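Local coordinates for hypothetical protein (Staphylococcus aureus subsp. aureus, PDB 1QYI), which is of unknown function but probably acts as a hydrolase of the haloacid dehalogenase (HAD) superfamily, with a parallel-sheet core and a large helical insert, at residues L30-Y35 against H39-W44; Y207-I212 against F249-L254; F288-A293 against L325-S330. All coordinates share one frame; numbering follows the deposited sequence.

Contact 1. Residues L30-Y35 against H39-W44; sequences LMDKCY and HSHIDW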
loop_
_atom_site.group_PDB
_atom_site.type_symbol
_atom_site.label_atom_id
_atom_site.label_comp_id
_atom_site.label_asym_id
_atom_site.label_seq_id
_atom_site.Cartn_x
_atom_site.Cartn_y
_atom_site.Cartn_z
ATOM N N LEU A 30 -0.860 20.674 1.234
ATOM C CA LEU A 30 -0.807 21.834 0.353
ATOM C C LEU A 30 -1.764 22.969 0.684
ATOM O O LEU A 30 -1.378 24.136 0.601
ATOM C CB LEU A 30 -1.037 21.366 -1.081
ATOM C CG LEU A 30 -0.018 21.669 -2.168
ATOM C CD1 LEU A 30 1.421 21.589 -1.708
ATOM C CD2 LEU A 30 -0.281 20.652 -3.238
HETATM N N MSE A 31 -2.990 22.623 1.069
HETATM C CA MSE A 31 -4.026 23.609 1.377
HETATM C C MSE A 31 -4.238 23.887 2.856
HETATM O O MSE A 31 -4.656 24.985 3.216
HETATM C CB MSE A 31 -5.376 23.175 0.784
HETATM C CG MSE A 31 -5.325 22.733 -0.671
HETATM SE SE MSE A 31 -4.535 24.061 -1.852
HETATM C CE MSE A 31 -6.132 24.420 -2.920
ATOM N N ASP A 32 -3.980 22.917 3.726
ATOM C CA ASP A 32 -4.222 23.190 5.137
ATOM C C ASP A 32 -3.308 24.251 5.736
ATOM O O ASP A 32 -2.105 24.287 5.486
ATOM C CB ASP A 32 -4.145 21.922 5.979
ATOM C CG ASP A 32 -4.804 22.098 7.333
ATOM O OD1 ASP A 32 -4.213 22.779 8.189
ATOM O OD2 ASP A 32 -5.929 21.585 7.528
ATOM N N LYS A 33 -3.911 25.121 6.538
ATOM C CA LYS A 33 -3.185 26.203 7.171
ATOM C C LYS A 33 -2.291 25.656 8.288
ATOM O O LYS A 33 -1.624 26.418 8.995
ATOM C CB LYS A 33 -4.170 27.260 7.703
ATOM C CG LYS A 33 -3.649 28.710 7.661
ATOM C CD LYS A 33 -4.333 29.565 6.582
ATOM C CE LYS A 33 -3.775 29.339 5.174
ATOM N NZ LYS A 33 -2.667 30.267 4.765
ATOM N N CYS A 34 -2.265 24.330 8.428
ATOM C CA CYS A 34 -1.433 23.651 9.431
ATOM C C CYS A 34 -0.049 23.415 8.847
ATOM O O CYS A 34 0.905 23.124 9.572
ATOM C CB CYS A 34 -2.020 22.287 9.790
ATOM S SG CYS A 34 -2.743 22.157 11.410
ATOM N N TYR A 35 0.033 23.540 7.523
ATOM C CA TYR A 35 1.264 23.328 6.764
ATOM C C TYR A 35 1.497 24.488 5.791
ATOM O O TYR A 35 1.870 25.580 6.215
ATOM C CB TYR A 35 1.154 22.006 6.006
ATOM C CG TYR A 35 0.807 20.842 6.910
ATOM C CD1 TYR A 35 1.680 20.447 7.930
ATOM C CD2 TYR A 35 -0.408 20.161 6.777
ATOM C CE1 TYR A 35 1.350 19.407 8.799
ATOM C CE2 TYR A 35 -0.751 19.116 7.641
ATOM C CZ TYR A 35 0.138 18.750 8.652
ATOM O OH TYR A 35 -0.168 17.751 9.543
ATOM N N HIS A 39 -4.185 27.637 -0.615
ATOM C CA HIS A 39 -5.494 28.213 -0.916
ATOM C C HIS A 39 -6.591 27.603 -0.033
ATOM O O HIS A 39 -6.291 26.797 0.852
ATOM C CB HIS A 39 -5.820 28.005 -2.401
ATOM C CG HIS A 39 -4.790 28.585 -3.324
ATOM N ND1 HIS A 39 -4.317 29.873 -3.209
ATOM C CD2 HIS A 39 -4.139 28.039 -4.384
ATOM C CE1 HIS A 39 -3.423 30.101 -4.148
ATOM N NE2 HIS A 39 -3.296 29.006 -4.878
ATOM N N SER A 40 -7.846 27.994 -0.258
ATOM C CA SER A 40 -8.961 27.469 0.533
ATOM C C SER A 40 -9.177 26.015 0.158
ATOM O O SER A 40 -8.642 25.528 -0.842
ATOM C CB SER A 40 -10.252 28.272 0.295
ATOM O OG SER A 40 -10.856 27.985 -0.959
ATOM N N HIS A 41 -9.965 25.318 0.956
ATOM C CA HIS A 41 -10.191 23.922 0.691
ATOM C C HIS A 41 -11.379 23.437 1.497
ATOM O O HIS A 41 -11.768 24.047 2.501
ATOM C CB HIS A 41 -8.940 23.140 1.064
ATOM C CG HIS A 41 -8.592 23.232 2.516
ATOM N ND1 HIS A 41 -9.191 22.428 3.465
ATOM C CD2 HIS A 41 -7.776 24.069 3.182
ATOM C CE1 HIS A 41 -8.753 22.779 4.660
ATOM N NE2 HIS A 41 -7.897 23.770 4.525
ATOM N N ILE A 42 -11.961 22.331 1.054
ATOM C CA ILE A 42 -13.118 21.777 1.731
ATOM C C ILE A 42 -12.723 21.254 3.112
ATOM O O ILE A 42 -11.559 20.942 3.359
ATOM C CB ILE A 42 -13.746 20.657 0.877
ATOM C CG1 ILE A 42 -15.085 20.244 1.482
ATOM C CG2 ILE A 42 -12.784 19.484 0.748
ATOM C CD1 ILE A 42 -15.887 19.354 0.594
ATOM N N ASP A 43 -13.688 21.191 4.022
ATOM C CA ASP A 43 -13.424 20.702 5.368
ATOM C C ASP A 43 -13.125 19.208 5.292
ATOM O O ASP A 43 -13.946 18.422 4.822
ATOM C CB ASP A 43 -14.633 20.959 6.265
ATOM C CG ASP A 43 -14.343 20.690 7.730
ATOM O OD1 ASP A 43 -15.260 20.853 8.556
ATOM O OD2 ASP A 43 -13.200 20.326 8.070
ATOM N N TRP A 44 -11.934 18.825 5.734
ATOM C CA TRP A 44 -11.504 17.432 5.702
ATOM C C TRP A 44 -12.501 16.495 6.350
ATOM O O TRP A 44 -12.739 15.392 5.863
ATOM C CB TRP A 44 -10.184 17.295 6.438
ATOM C CG TRP A 44 -9.139 18.205 5.944
ATOM C CD1 TRP A 44 -8.313 18.979 6.698
ATOM C CD2 TRP A 44 -8.754 18.408 4.585
ATOM N NE1 TRP A 44 -7.420 19.642 5.896
ATOM C CE2 TRP A 44 -7.653 19.290 4.587
ATOM C CE3 TRP A 44 -9.195 17.887 3.358
ATOM C CZ2 TRP A 44 -7.023 19.715 3.418
ATOM C CZ3 TRP A 44 -8.564 18.307 2.188
ATOM C CH2 TRP A 44 -7.476 19.193 2.233
#
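Asp32 receives the indole N-H of Trp44, the one clear hydrogen bond between the two segments. Trp44 NE1 lies 2.9 Å from Asp32 OD2, the N-H...O angle is 153°, and the oxygen uses its anti lone pair. Carboxylate and indole planes are only 19° apart, so the acid meets the indole edge nearly flat. The CG of Asp32 stands anti to its own N (chi1 -162°), which swings the carboxylate over to Trp44; a short acid fits here, just where the chain leaves the helix.

Beside this bond lies Met31, modelled as selenomethionine. Its CB packs 3.5 Å from His41 CD2, and the chain then bends at chi2 and chi3, which brings its terminal CE to Ser40 O at 3.4 Å and to His39 CB at 3.6 Å. Its backbone O comes within 3.3 Å of His41 CD2.

The second shell steadies the imidazole and the indole. His41 ND1 donates to Ile42 O at 2.8 Å, and Trp44 CZ2 lies 3.4 Å above one face of the His41 ring. His39 gives its NE2 to the carbonyl of Phe126. A type I turn from Asp32 to Tyr35 starts the reversal that brings the chain back.

The contact thus folds the loop before helix 49-60 against the C-terminal end of helix 16-31, whose Glu28 also touches Trp44; Tyr35 packs on Glu28 and Leu29 of the same helix and reaches Leu176 and Val180 of helix 172-195.

Contact 2. Residues Y207-I212 against F249-L254; sequences YIYQEI and FENLGL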
loop_
_atom_site.group_PDB
_atom_site.type_symbol
_atom_site.label_atom_id
_atom_site.label_comp_id
_atom_site.label_asym_id
_atom_site.label_seq_id
_atom_site.Cartn_x
_atom_site.Cartn_y
_atom_site.Cartn_z
ATOM N N TYR A 207 -9.692 5.723 6.885
ATOM C CA TYR A 207 -10.245 5.081 5.710
ATOM C C TYR A 207 -9.968 3.587 5.697
ATOM O O TYR A 207 -10.214 2.910 4.698
ATOM C CB TYR A 207 -9.690 5.748 4.450
ATOM C CG TYR A 207 -10.241 7.140 4.263
ATOM C CD1 TYR A 207 -11.521 7.336 3.740
ATOM C CD2 TYR A 207 -9.525 8.255 4.683
ATOM C CE1 TYR A 207 -12.077 8.607 3.645
ATOM C CE2 TYR A 207 -10.076 9.531 4.592
ATOM C CZ TYR A 207 -11.354 9.693 4.072
ATOM O OH TYR A 207 -11.910 10.946 3.996
ATOM N N ILE A 208 -9.435 3.073 6.799
ATOM C CA ILE A 208 -9.167 1.646 6.888
ATOM C C ILE A 208 -10.530 1.005 7.088
ATOM O O ILE A 208 -10.746 -0.153 6.744
ATOM C CB ILE A 208 -8.238 1.304 8.091
ATOM C CG1 ILE A 208 -7.841 -0.165 8.032
ATOM C CG2 ILE A 208 -8.951 1.572 9.426
ATOM C CD1 ILE A 208 -6.788 -0.532 9.050
ATOM N N TYR A 209 -11.452 1.791 7.636
ATOM C CA TYR A 209 -12.813 1.335 7.873
ATOM C C TYR A 209 -13.704 1.511 6.641
ATOM O O TYR A 209 -14.828 1.029 6.620
ATOM C CB TYR A 209 -13.408 2.095 9.053
ATOM C CG TYR A 209 -12.695 1.849 10.347
ATOM C CD1 TYR A 209 -12.894 0.674 11.066
ATOM C CD2 TYR A 209 -11.857 2.824 10.889
ATOM C CE1 TYR A 209 -12.285 0.487 12.308
ATOM C CE2 TYR A 209 -11.240 2.643 12.119
ATOM C CZ TYR A 209 -11.461 1.475 12.830
ATOM O OH TYR A 209 -10.873 1.314 14.074
ATOM N N GLN A 210 -13.210 2.202 5.620
ATOM C CA GLN A 210 -14.003 2.403 4.412
ATOM C C GLN A 210 -13.228 1.850 3.237
ATOM O O GLN A 210 -13.130 2.481 2.182
ATOM C CB GLN A 210 -14.284 3.887 4.178
ATOM C CG GLN A 210 -14.607 4.643 5.450
ATOM C CD GLN A 210 -15.154 6.020 5.186
ATOM O OE1 GLN A 210 -15.248 6.839 6.094
ATOM N NE2 GLN A 210 -15.536 6.281 3.939
ATOM N N GLU A 211 -12.671 0.662 3.434
ATOM C CA GLU A 211 -11.877 -0.010 2.419
ATOM C C GLU A 211 -12.764 -0.407 1.227
ATOM O O GLU A 211 -13.939 -0.755 1.384
ATOM C CB GLU A 211 -11.206 -1.238 3.053
ATOM C CG GLU A 211 -9.923 -1.712 2.377
ATOM C CD GLU A 211 -8.682 -0.897 2.763
ATOM O OE1 GLU A 211 -8.382 -0.766 3.966
ATOM O OE2 GLU A 211 -7.988 -0.395 1.859
ATOM N N ILE A 212 -12.188 -0.322 0.032
ATOM C CA ILE A 212 -12.868 -0.659 -1.216
ATOM C C ILE A 212 -13.047 -2.181 -1.353
ATOM O O ILE A 212 -12.079 -2.931 -1.462
ATOM C CB ILE A 212 -12.080 -0.126 -2.438
ATOM C CG1 ILE A 212 -10.824 0.622 -1.987
ATOM C CG2 ILE A 212 -12.937 0.850 -3.210
ATOM C CD1 ILE A 212 -9.781 -0.209 -1.198
ATOM N N PHE A 249 -11.055 -6.535 8.010
ATOM C CA PHE A 249 -11.832 -7.770 8.049
ATOM C C PHE A 249 -12.800 -7.792 9.223
ATOM O O PHE A 249 -13.915 -8.307 9.121
ATOM C CB PHE A 249 -10.905 -8.994 8.109
ATOM C CG PHE A 249 -10.482 -9.502 6.752
ATOM C CD1 PHE A 249 -9.884 -8.653 5.826
ATOM C CD2 PHE A 249 -10.677 -10.834 6.401
ATOM C CE1 PHE A 249 -9.487 -9.122 4.573
ATOM C CE2 PHE A 249 -10.280 -11.309 5.147
ATOM C CZ PHE A 249 -9.684 -10.445 4.236
ATOM N N GLU A 250 -12.360 -7.226 10.335
ATOM C CA GLU A 250 -13.156 -7.143 11.547
ATOM C C GLU A 250 -14.404 -6.300 11.278
ATOM O O GLU A 250 -15.526 -6.779 11.427
ATOM C CB GLU A 250 -12.283 -6.531 12.647
ATOM C CG GLU A 250 -13.015 -5.811 13.746
ATOM C CD GLU A 250 -14.107 -6.637 14.355
ATOM O OE1 GLU A 250 -13.831 -7.794 14.733
ATOM O OE2 GLU A 250 -15.241 -6.124 14.459
ATOM N N ASN A 251 -14.193 -5.054 10.862
ATOM C CA ASN A 251 -15.277 -4.123 10.552
ATOM C C ASN A 251 -16.248 -4.690 9.511
ATOM O O ASN A 251 -17.449 -4.432 9.573
ATOM C CB ASN A 251 -14.669 -2.791 10.071
ATOM C CG ASN A 251 -15.681 -1.868 9.386
ATOM O OD1 ASN A 251 -15.631 -1.667 8.171
ATOM N ND2 ASN A 251 -16.589 -1.297 10.167
ATOM N N LEU A 252 -15.729 -5.482 8.577
ATOM C CA LEU A 252 -16.552 -6.060 7.517
ATOM C C LEU A 252 -17.320 -7.316 7.902
ATOM O O LEU A 252 -18.306 -7.666 7.251
ATOM C CB LEU A 252 -15.687 -6.358 6.296
ATOM C CG LEU A 252 -15.051 -5.133 5.637
ATOM C CD1 LEU A 252 -13.971 -5.586 4.676
ATOM C CD2 LEU A 252 -16.122 -4.325 4.923
ATOM N N GLY A 253 -16.872 -7.995 8.954
ATOM C CA GLY A 253 -17.541 -9.212 9.388
ATOM C C GLY A 253 -16.990 -10.470 8.730
ATOM O O GLY A 253 -17.684 -11.476 8.625
ATOM N N LEU A 254 -15.736 -10.424 8.291
ATOM C CA LEU A 254 -15.132 -11.578 7.645
ATOM C C LEU A 254 -14.211 -12.305 8.612
ATOM O O LEU A 254 -14.019 -13.518 8.515
ATOM C CB LEU A 254 -14.346 -11.138 6.409
ATOM C CG LEU A 254 -15.135 -10.372 5.347
ATOM C CD1 LEU A 254 -14.189 -9.858 4.281
ATOM C CD2 LEU A 254 -16.206 -11.265 4.738
#
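Tyr209 and Asn251 make this surface contact between them, a loop residue meeting the last turn of a helix; the buried area is small, 129 Å². Along the loop, Ile208 comes first. It does not touch the facing segment, but it prepares the ground: its CG2 lies 3.5 Å above one face of the Tyr209 ring, offset toward the rim, while the side chain packs on Val247 and Pro248 of helix 242-252. A branched aliphatic residue suits a place between a ring and a helix surface.

Tyr209 follows. Its CG is anti to the carbonyl carbon (chi1 -63°), and the ring turns its edge to the helix, CD1 lying 4.0 Å from Asn251 CB. That CB sits near the ring plane, and the amide of Asn251 stands almost upright to the ring, the planes 85° apart. The ring edge can rest beside the aliphatic CB of Asn251 in this way while the polar amide stays near the loop backbone. Beyond it, Gln210 passes its carbonyl to Arg17, and buried Glu211 starts toward the helix, but its carboxylate leads away, with a long, weak ion pair to Arg240.

On the other side the helix stops directly after Leu252. Gly253, with positive phi (90°), bonds back to Glu250 O; a side chain there would crowd the preceding carbonyl O, so glycine suits it. Leu254 N bonds to Phe249 O at 2.9 Å. This is a Schellman motif, which ends helix 242-252; the loop leading from the helical insert into a Rossmann-like HAD core touches the turn before it, at Asn251.

Contact 3. Residues F288-A293 against L325-S330; sequences FSYIAA and LADLLS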
loop_
_atom_site.group_PDB
_atom_site.type_symbol
_atom_site.label_atom_id
_atom_site.label_comp_id
_atom_site.label_asym_id
_atom_site.label_seq_id
_atom_site.Cartn_x
_atom_site.Cartn_y
_atom_site.Cartn_z
ATOM N N PHE A 288 7.083 -18.323 3.137
ATOM C CA PHE A 288 7.039 -18.263 4.593
ATOM C C PHE A 288 5.687 -17.933 5.200
ATOM O O PHE A 288 5.209 -18.647 6.087
ATOM C CB PHE A 288 8.033 -17.243 5.132
ATOM C CG PHE A 288 7.822 -16.929 6.579
ATOM C CD1 PHE A 288 8.138 -17.868 7.554
ATOM C CD2 PHE A 288 7.262 -15.718 6.971
ATOM C CE1 PHE A 288 7.909 -17.610 8.906
ATOM C CE2 PHE A 288 7.027 -15.451 8.323
ATOM C CZ PHE A 288 7.351 -16.404 9.292
ATOM N N SER A 289 5.089 -16.834 4.751
ATOM C CA SER A 289 3.799 -16.407 5.280
ATOM C C SER A 289 2.705 -17.416 4.963
ATOM O O SER A 289 1.819 -17.648 5.781
ATOM C CB SER A 289 3.418 -15.034 4.730
ATOM O OG SER A 289 3.294 -15.077 3.315
ATOM N N TYR A 290 2.771 -18.033 3.789
ATOM C CA TYR A 290 1.772 -19.022 3.441
ATOM C C TYR A 290 1.959 -20.246 4.322
ATOM O O TYR A 290 0.989 -20.894 4.715
ATOM C CB TYR A 290 1.863 -19.402 1.958
ATOM C CG TYR A 290 0.909 -18.612 1.086
ATOM C CD1 TYR A 290 -0.460 -18.608 1.353
ATOM C CD2 TYR A 290 1.382 -17.821 0.033
ATOM C CE1 TYR A 290 -1.342 -17.833 0.603
ATOM C CE2 TYR A 290 0.511 -17.036 -0.727
ATOM C CZ TYR A 290 -0.856 -17.044 -0.436
ATOM O OH TYR A 290 -1.729 -16.260 -1.166
ATOM N N ILE A 291 3.212 -20.546 4.651
ATOM C CA ILE A 291 3.536 -21.694 5.495
ATOM C C ILE A 291 3.084 -21.453 6.939
ATOM O O ILE A 291 2.685 -22.382 7.648
ATOM C CB ILE A 291 5.058 -21.982 5.459
ATOM C CG1 ILE A 291 5.458 -22.373 4.033
ATOM C CG2 ILE A 291 5.417 -23.084 6.451
ATOM C CD1 ILE A 291 6.943 -22.691 3.841
ATOM N N ALA A 292 3.148 -20.194 7.359
ATOM C CA ALA A 292 2.743 -19.805 8.698
ATOM C C ALA A 292 1.221 -19.843 8.808
ATOM O O ALA A 292 0.670 -20.183 9.854
ATOM C CB ALA A 292 3.250 -18.412 9.003
ATOM N N ALA A 293 0.553 -19.492 7.717
ATOM C CA ALA A 293 -0.899 -19.474 7.665
ATOM C C ALA A 293 -1.464 -20.885 7.568
ATOM O O ALA A 293 -2.652 -21.117 7.824
ATOM C CB ALA A 293 -1.359 -18.656 6.481
ATOM N N LEU A 325 1.443 -12.944 -9.074
ATOM C CA LEU A 325 2.294 -13.996 -9.558
ATOM C C LEU A 325 3.186 -14.478 -8.411
ATOM O O LEU A 325 3.517 -15.658 -8.335
ATOM C CB LEU A 325 3.140 -13.454 -10.703
ATOM C CG LEU A 325 4.227 -14.412 -11.182
ATOM C CD1 LEU A 325 3.571 -15.700 -11.679
ATOM C CD2 LEU A 325 5.046 -13.758 -12.281
ATOM N N ALA A 326 3.572 -13.570 -7.519
ATOM C CA ALA A 326 4.420 -13.946 -6.391
ATOM C C ALA A 326 3.754 -15.030 -5.538
ATOM O O ALA A 326 4.439 -15.796 -4.868
ATOM C CB ALA A 326 4.737 -12.725 -5.534
ATOM N N ASP A 327 2.424 -15.093 -5.557
ATOM C CA ASP A 327 1.703 -16.104 -4.788
ATOM C C ASP A 327 1.658 -17.416 -5.554
ATOM O O ASP A 327 1.578 -18.502 -4.967
ATOM C CB ASP A 327 0.278 -15.642 -4.475
ATOM C CG ASP A 327 0.242 -14.607 -3.374
ATOM O OD1 ASP A 327 0.987 -14.782 -2.395
ATOM O OD2 ASP A 327 -0.525 -13.627 -3.464
ATOM N N LEU A 328 1.701 -17.309 -6.876
ATOM C CA LEU A 328 1.675 -18.478 -7.742
ATOM C C LEU A 328 2.954 -19.301 -7.538
ATOM O O LEU A 328 2.894 -20.520 -7.388
ATOM C CB LEU A 328 1.527 -18.028 -9.202
ATOM C CG LEU A 328 1.583 -19.111 -10.279
ATOM C CD1 LEU A 328 0.681 -18.744 -11.449
ATOM C CD2 LEU A 328 3.028 -19.265 -10.723
ATOM N N LEU A 329 4.100 -18.624 -7.521
ATOM C CA LEU A 329 5.391 -19.275 -7.318
ATOM C C LEU A 329 5.488 -19.857 -5.904
ATOM O O LEU A 329 6.115 -20.898 -5.700
ATOM C CB LEU A 329 6.522 -18.272 -7.577
ATOM C CG LEU A 329 7.160 -18.141 -8.978
ATOM C CD1 LEU A 329 6.147 -18.329 -10.092
ATOM C CD2 LEU A 329 7.821 -16.773 -9.076
ATOM N N SER A 330 4.864 -19.196 -4.928
ATOM C CA SER A 330 4.870 -19.692 -3.548
ATOM C C SER A 330 4.080 -20.996 -3.465
ATOM O O SER A 330 4.372 -21.849 -2.633
ATOM C CB SER A 330 4.239 -18.675 -2.587
ATOM O OG SER A 330 5.064 -17.540 -2.384
#
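Tyr290 and Asp327 meet at about a right angle, the ring plane and the carboxylate plane being 79° apart. The acid comes to the edge of the phenol and not to its face: Asp327 CG lies in the ring plane, 3.4 Å from Tyr290 OH and 3.6 Å from Tyr290 CE2. The approach of one carboxylate oxygen to this edge is too close in the model, so its exact placing is doubtful.

Tyr290 points from its helix toward the other, with chi1 at -95°, well off a staggered value, and a long, flat side chain is what spans the distance; the nearest backbones, at Tyr290 and Ser330, have their CA atoms 7.7 Å apart. Asp327 starts across the line between the helices, and its CG, anti to the carbonyl carbon (chi1 -76°), carries the carboxylate to the ring. One turn on, Ser330 lies obliquely to the ring, its CB 4.0 Å from Tyr290 CD2; a small residue leaves room for the phenol.

The polar ends are mainly held by the loop before the first helix. Lys284 NZ forms a salt bridge with Asp327 OD1, and Ser330 OG is hydrogen-bonded to Pro285 O. Asp327 OD2 also lies close to Asp7.

A lysine just before one helix, an acid on helix 325-334 and an aspartate after the first strand fit the HAD active site, where conserved lysine and acids gather round the nucleophile and metal. Tyr290 packs its edge against Asp327, joining helices 288-295 and 325-334 beside a site consistent with that active site.

From the N terminus, the chain makes strand 3-6 and enters the helical part with helix 16-31, and contact 1 closes a short loop there, with three residues between its segments. The rest of the helical region follows. Contact 2 closes a longer excursion of 36 intervening residues through helix 217-229 and strand 233-237, tying the connection out of the insert to helix 242-252. Contact 3 spans 31 residues, including strand 318-322, and joins helices 288-295 and 325-334 of the core. The three are in series; none nests or crosses. Contact 1 lies far out on the helical part, its centre about 43 Å from that of contact 3 across the chain's centre, with contact 2 between the lobes.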